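Local structure of Uly1 (Catenovulum maritimum, 7DRQ) at residues R72-T77 and N109-A114; F165-F170 and T182-L187. The protein is a calcium-binding ulvan lyase of polysaccharide lyase family 24, which probably breaks down the algal polysaccharide ulvan by beta-elimination. All coordinates share one frame; numbering follows the deposited sequence.

Contact 1: residues R72-T77 and N109-A114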
loop_
_atom_site.group_PDB
_atom_site.type_symbol
_atom_site.label_atom_id
_atom_site.label_comp_id
_atom_site.label_asym_id
_atom_site.label_seq_id
_atom_site.Cartn_x
_atom_site.Cartn_y
_atom_site.Cartn_z
ATOM N N ARG A 72 9.976 1.686 18.857
ATOM C CA ARG A 72 9.441 2.124 17.568
ATOM C C ARG A 72 10.435 1.963 16.422
ATOM O O ARG A 72 10.272 2.592 15.378
ATOM C CB ARG A 72 8.943 3.585 17.618
ATOM C CG ARG A 72 8.141 3.947 18.873
ATOM C CD ARG A 72 7.720 5.429 18.856
ATOM N NE ARG A 72 8.817 6.342 18.518
ATOM C CZ ARG A 72 9.709 6.811 19.389
ATOM N NH1 ARG A 72 9.654 6.452 20.664
ATOM N NH2 ARG A 72 10.663 7.642 18.988
ATOM N N HIS A 73 11.451 1.110 16.564
ATOM C CA HIS A 73 12.476 1.033 15.528
ATOM C C HIS A 73 11.953 0.336 14.281
ATOM O O HIS A 73 11.116 -0.571 14.348
ATOM C CB HIS A 73 13.707 0.288 16.036
ATOM C CG HIS A 73 14.626 1.139 16.853
ATOM N ND1 HIS A 73 15.664 1.854 16.296
ATOM C CD2 HIS A 73 14.669 1.382 18.184
ATOM C CE1 HIS A 73 16.304 2.507 17.249
ATOM N NE2 HIS A 73 15.715 2.247 18.403
ATOM N N VAL A 74 12.461 0.785 13.137
ATOM C CA VAL A 74 12.188 0.141 11.854
ATOM C C VAL A 74 12.907 -1.202 11.796
ATOM O O VAL A 74 14.122 -1.281 12.015
ATOM C CB VAL A 74 12.637 1.058 10.705
ATOM C CG1 VAL A 74 12.675 0.296 9.386
ATOM C CG2 VAL A 74 11.724 2.296 10.606
HETATM N N MSE A 75 12.164 -2.267 11.495
HETATM C CA MSE A 75 12.744 -3.617 11.433
HETATM C C MSE A 75 12.551 -4.260 10.075
HETATM O O MSE A 75 11.543 -4.035 9.415
HETATM C CB MSE A 75 12.126 -4.547 12.485
HETATM C CG MSE A 75 11.873 -3.923 13.844
HETATM SE SE MSE A 75 13.522 -3.531 14.795
HETATM C CE MSE A 75 14.302 -5.324 14.951
ATOM N N LEU A 76 13.511 -5.101 9.678
ATOM C CA LEU A 76 13.420 -5.883 8.454
ATOM C C LEU A 76 13.767 -7.327 8.782
ATOM O O LEU A 76 14.873 -7.607 9.249
ATOM C CB LEU A 76 14.355 -5.325 7.370
ATOM C CG LEU A 76 14.466 -6.231 6.134
ATOM C CD1 LEU A 76 13.103 -6.372 5.454
ATOM C CD2 LEU A 76 15.526 -5.714 5.152
ATOM N N THR A 77 12.815 -8.233 8.565
ATOM C CA THR A 77 12.987 -9.658 8.843
ATOM C C THR A 77 13.022 -10.425 7.532
ATOM O O THR A 77 12.249 -10.135 6.610
ATOM C CB THR A 77 11.844 -10.196 9.713
ATOM O OG1 THR A 77 11.832 -9.521 10.974
ATOM C CG2 THR A 77 12.016 -11.707 9.960
ATOM N N ASN A 109 2.292 5.849 7.828
ATOM C CA ASN A 109 3.751 5.889 7.776
ATOM C C ASN A 109 4.356 4.495 7.765
ATOM O O ASN A 109 5.211 4.160 8.581
ATOM C CB ASN A 109 4.279 6.700 8.953
ATOM C CG ASN A 109 4.013 8.178 8.799
ATOM O OD1 ASN A 109 3.070 8.581 8.118
ATOM N ND2 ASN A 109 4.833 8.998 9.457
ATOM N N THR A 110 3.916 3.681 6.819
ATOM C CA THR A 110 4.335 2.290 6.733
ATOM C C THR A 110 5.785 2.170 6.253
ATOM O O THR A 110 6.417 3.132 5.812
ATOM C CB THR A 110 3.402 1.529 5.795
ATOM O OG1 THR A 110 3.396 2.190 4.512
ATOM C CG2 THR A 110 2.011 1.500 6.363
ATOM N N ILE A 111 6.304 0.947 6.344
ATOM C CA ILE A 111 7.620 0.588 5.827
ATOM C C ILE A 111 7.413 -0.320 4.626
ATOM O O ILE A 111 7.028 -1.486 4.784
ATOM C CB ILE A 111 8.480 -0.119 6.879
ATOM C CG1 ILE A 111 8.483 0.639 8.214
ATOM C CG2 ILE A 111 9.898 -0.340 6.326
ATOM C CD1 ILE A 111 8.715 -0.308 9.419
ATOM N N ALA A 112 7.705 0.190 3.433
ATOM C CA ALA A 112 7.613 -0.605 2.218
ATOM C C ALA A 112 8.967 -1.231 1.913
ATOM O O ALA A 112 10.012 -0.624 2.157
ATOM C CB ALA A 112 7.167 0.250 1.033
ATOM N N VAL A 113 8.942 -2.460 1.393
ATOM C CA VAL A 113 10.163 -3.183 1.065
ATOM C C VAL A 113 10.057 -3.718 -0.358
ATOM O O VAL A 113 8.977 -4.101 -0.820
ATOM C CB VAL A 113 10.449 -4.333 2.067
ATOM C CG1 VAL A 113 9.292 -5.362 2.070
ATOM C CG2 VAL A 113 11.792 -5.002 1.774
ATOM N N ALA A 114 11.190 -3.732 -1.061
ATOM C CA ALA A 114 11.287 -4.401 -2.349
ATOM C C ALA A 114 12.686 -4.973 -2.537
ATOM O O ALA A 114 13.667 -4.452 -1.997
ATOM C CB ALA A 114 10.982 -3.453 -3.519
#
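Val74 overlaps the end of Ile111 with both of its methyls. CG1 of Val74 lies 4.0 Å from CD1 of Ile111, and the other methyl, CG2, sits 4.2 Å from the same CD1, so the delta methyl lies against both branches of the valine. Ile111 presents CD1 because CG1 is turned anti to its carbonyl carbon (chi1 -49°), while its CG2 also faces the valine from a little farther off. Two residues along each strand, Leu76 and Val113 repeat the pairing more sparsely: CD1 of Leu76 meets CG2 of Val113 at 4.1 Å, the two side chains lying nearly perpendicular. The strands run the same way, at 29° to each other and 9.1 Å apart, but belong to different antiparallel sheets. This face-to-face packing is consistent with successive blades of the beta-propeller expected of a BNR-repeat family. Tyr65, on strand 59-65, and Tyr126, on strand 122-126, each touch both Val74 and Ile111 and widen the layer. A polar link between the sheets lies alongside, where Ile111 O is hydrogen-bonded to Thr63 OG1. The two strands themselves meet through methyls at ordinary van der Waals spacing, a contact that is apolar and without directional bonds.

Contact 2: residues F165-F170 and T182-L187; sequences FTLTQF and TDYKHL. With CA (calcium ion), chain C.
Leu167 covers one face of the Tyr184 ring. Its CD1 stands over the centre, 4.3 Å from the ring centroid and 11° off the normal, a CH-pi contact, while CG bears on the phenol end, 3.5 Å from CZ of Tyr184. The edge of the same ring meets Phe170, whose carbonyl O is 3.5 Å from CE2 of Tyr184 and whose CB packs against CD2. Beyond the ring, one water donates to Leu167 O and is also hydrogen-bonded to Tyr184 OH, at 3.1 Å, tying the hydroxyl to the backbone of the 165-170 segment. Replacing Tyr184 with an alanine would probably leave Leu167 CD1 without the ring face it rests on and the water without its hydroxyl partner. Leu167 and Phe170 are set in place by a short 3-10 turn, introduced by an ST turn in which Thr166 OG1 accepts from Thr168 N. On the other side Tyr184 is the middle residue of an Asx turn: Asp183 OD1 accepts from Lys185 N at 2.9 Å, the nitrogen lying close to the extended line of the carboxylate C-O bond. That turn is part of a calcium site. Both carboxylate oxygens of Asp183 bind the ion at 2.5 Å, Lys185 O binds it at 2.4 Å, and three waters and Asp173 complete the sphere. Asp183 CG is anti to its backbone N (chi1 -179°), which carries the carboxylate toward the metal. Farther out, Tyr184 O accepts from Ser151 OG, and the Phe170 ring meets Phe91 edge-to-face.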
loop_
_atom_site.group_PDB
_atom_site.type_symbol
_atom_site.label_atom_id
_atom_site.label_comp_id
_atom_site.label_asym_id
_atom_site.label_seq_id
_atom_site.Cartn_x
_atom_site.Cartn_y
_atom_site.Cartn_z
ATOM N N PHE A 165 23.439 -11.057 7.215
ATOM C CA PHE A 165 22.270 -10.210 6.947
ATOM C C PHE A 165 22.164 -9.194 8.078
ATOM O O PHE A 165 21.427 -9.364 9.054
ATOM C CB PHE A 165 21.003 -11.052 6.821
ATOM C CG PHE A 165 19.820 -10.291 6.291
ATOM C CD1 PHE A 165 19.727 -9.985 4.943
ATOM C CD2 PHE A 165 18.808 -9.886 7.136
ATOM C CE1 PHE A 165 18.639 -9.278 4.448
ATOM C CE2 PHE A 165 17.701 -9.170 6.642
ATOM C CZ PHE A 165 17.628 -8.872 5.297
ATOM N N THR A 166 22.950 -8.128 7.953
ATOM C CA THR A 166 23.080 -7.119 8.996
ATOM C C THR A 166 23.061 -5.738 8.357
ATOM O O THR A 166 23.073 -5.596 7.133
ATOM C CB THR A 166 24.385 -7.260 9.791
ATOM O OG1 THR A 166 25.472 -6.830 8.963
ATOM C CG2 THR A 166 24.633 -8.708 10.265
ATOM N N LEU A 167 23.101 -4.710 9.213
ATOM C CA LEU A 167 23.204 -3.326 8.756
ATOM C C LEU A 167 24.436 -3.082 7.886
ATOM O O LEU A 167 24.454 -2.107 7.125
ATOM C CB LEU A 167 23.233 -2.404 9.974
ATOM C CG LEU A 167 22.420 -1.125 10.039
ATOM C CD1 LEU A 167 21.042 -1.313 9.440
ATOM C CD2 LEU A 167 22.337 -0.697 11.497
ATOM N N THR A 168 25.465 -3.941 7.982
ATOM C CA THR A 168 26.629 -3.828 7.107
ATOM C C THR A 168 26.234 -3.865 5.633
ATOM O O THR A 168 26.931 -3.288 4.784
ATOM C CB THR A 168 27.628 -4.952 7.414
ATOM O OG1 THR A 168 28.063 -4.843 8.774
ATOM C CG2 THR A 168 28.839 -4.862 6.512
ATOM N N GLN A 169 25.111 -4.511 5.313
ATOM C CA GLN A 169 24.635 -4.611 3.941
ATOM C C GLN A 169 23.986 -3.328 3.433
ATOM O O GLN A 169 23.726 -3.223 2.228
ATOM C CB GLN A 169 23.624 -5.755 3.820
ATOM C CG GLN A 169 24.271 -7.126 3.961
ATOM C CD GLN A 169 25.433 -7.278 3.016
ATOM O OE1 GLN A 169 25.250 -7.397 1.811
ATOM N NE2 GLN A 169 26.650 -7.255 3.559
ATOM N N PHE A 170 23.726 -2.360 4.295
ATOM C CA PHE A 170 22.982 -1.181 3.885
ATOM C C PHE A 170 23.904 0.024 3.778
ATOM O O PHE A 170 24.957 0.086 4.419
ATOM C CB PHE A 170 21.811 -0.916 4.835
ATOM C CG PHE A 170 20.639 -1.812 4.548
ATOM C CD1 PHE A 170 20.651 -3.137 4.976
ATOM C CD2 PHE A 170 19.587 -1.364 3.759
ATOM C CE1 PHE A 170 19.599 -3.985 4.678
ATOM C CE2 PHE A 170 18.528 -2.195 3.450
ATOM C CZ PHE A 170 18.532 -3.522 3.916
ATOM N N THR A 182 25.335 6.781 11.822
ATOM C CA THR A 182 24.239 5.813 11.781
ATOM C C THR A 182 23.053 6.340 10.978
ATOM O O THR A 182 21.906 5.931 11.205
ATOM C CB THR A 182 23.799 5.408 13.186
ATOM O OG1 THR A 182 23.189 6.520 13.843
ATOM C CG2 THR A 182 24.996 4.948 13.998
ATOM N N ASP A 183 23.325 7.245 10.034
ATOM C CA ASP A 183 22.312 7.802 9.137
ATOM C C ASP A 183 22.238 6.897 7.912
ATOM O O ASP A 183 23.111 6.937 7.034
ATOM C CB ASP A 183 22.667 9.244 8.779
ATOM C CG ASP A 183 21.650 9.918 7.861
ATOM O OD1 ASP A 183 20.731 9.251 7.330
ATOM O OD2 ASP A 183 21.804 11.146 7.655
ATOM N N TYR A 184 21.193 6.066 7.859
ATOM C CA TYR A 184 20.908 5.224 6.704
ATOM C C TYR A 184 19.774 5.763 5.841
ATOM O O TYR A 184 19.272 5.035 4.975
ATOM C CB TYR A 184 20.563 3.805 7.157
ATOM C CG TYR A 184 21.754 3.050 7.692
ATOM C CD1 TYR A 184 22.109 3.146 9.030
ATOM C CD2 TYR A 184 22.516 2.238 6.860
ATOM C CE1 TYR A 184 23.197 2.458 9.526
ATOM C CE2 TYR A 184 23.609 1.543 7.351
ATOM C CZ TYR A 184 23.939 1.664 8.683
ATOM O OH TYR A 184 25.015 0.981 9.195
ATOM N N LYS A 185 19.353 7.008 6.053
ATOM C CA LYS A 185 18.178 7.556 5.384
ATOM C C LYS A 185 18.619 8.528 4.297
ATOM O O LYS A 185 19.345 9.491 4.567
ATOM C CB LYS A 185 17.246 8.240 6.387
ATOM C CG LYS A 185 16.609 7.272 7.414
ATOM C CD LYS A 185 15.711 8.033 8.392
ATOM C CE LYS A 185 16.542 8.912 9.325
ATOM N NZ LYS A 185 15.708 9.754 10.240
ATOM N N HIS A 186 18.200 8.254 3.071
ATOM C CA HIS A 186 18.557 9.047 1.913
ATOM C C HIS A 186 17.374 9.909 1.500
ATOM O O HIS A 186 16.222 9.465 1.516
ATOM C CB HIS A 186 18.992 8.145 0.764
ATOM C CG HIS A 186 20.211 7.343 1.087
ATOM N ND1 HIS A 186 21.478 7.736 0.712
ATOM C CD2 HIS A 186 20.360 6.191 1.787
ATOM C CE1 HIS A 186 22.355 6.849 1.150
ATOM N NE2 HIS A 186 21.702 5.903 1.808
ATOM N N LEU A 187 17.671 11.141 1.131
ATOM C CA LEU A 187 16.644 12.132 0.847
ATOM C C LEU A 187 16.165 12.078 -0.598
ATOM O O LEU A 187 15.297 12.876 -0.983
ATOM C CB LEU A 187 17.194 13.528 1.172
ATOM C CG LEU A 187 16.208 14.662 1.432
ATOM C CD1 LEU A 187 15.267 14.288 2.574
ATOM C CD2 LEU A 187 16.968 15.941 1.743
HETATM CA CA CA C . 20.026 11.279 5.966
HETATM O O HOH W 1 26.706 -0.150 6.858
HETATM O O HOH W 2 18.360 12.365 4.492
HETATM O O HOH W 3 20.161 13.731 6.470
HETATM O O HOH W 4 18.246 11.455 7.643
#

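How the contacts relate
Contact 1 is buried core, its centre about 13 Å from that of the protein and all its touching residues buried. Contact 2 lies about 23 Å out, in the long loop between strand 150-152 and helix 195-198, with Phe170 and Tyr184 buried but Leu167 partly exposed. Within its two segments the first is purely aliphatic; the second joins two parts of one loop through an aromatic ring and a bridging water and holds, in segment 182-187, two ligands of a calcium ion. They abut at Leu76, whose CD2 lies 3.8 Å from Phe165 CZ and 3.9 Å from Phe170 CZ. Ile122 touches all three, so the loop packs onto the sheets that contact 1 brings together.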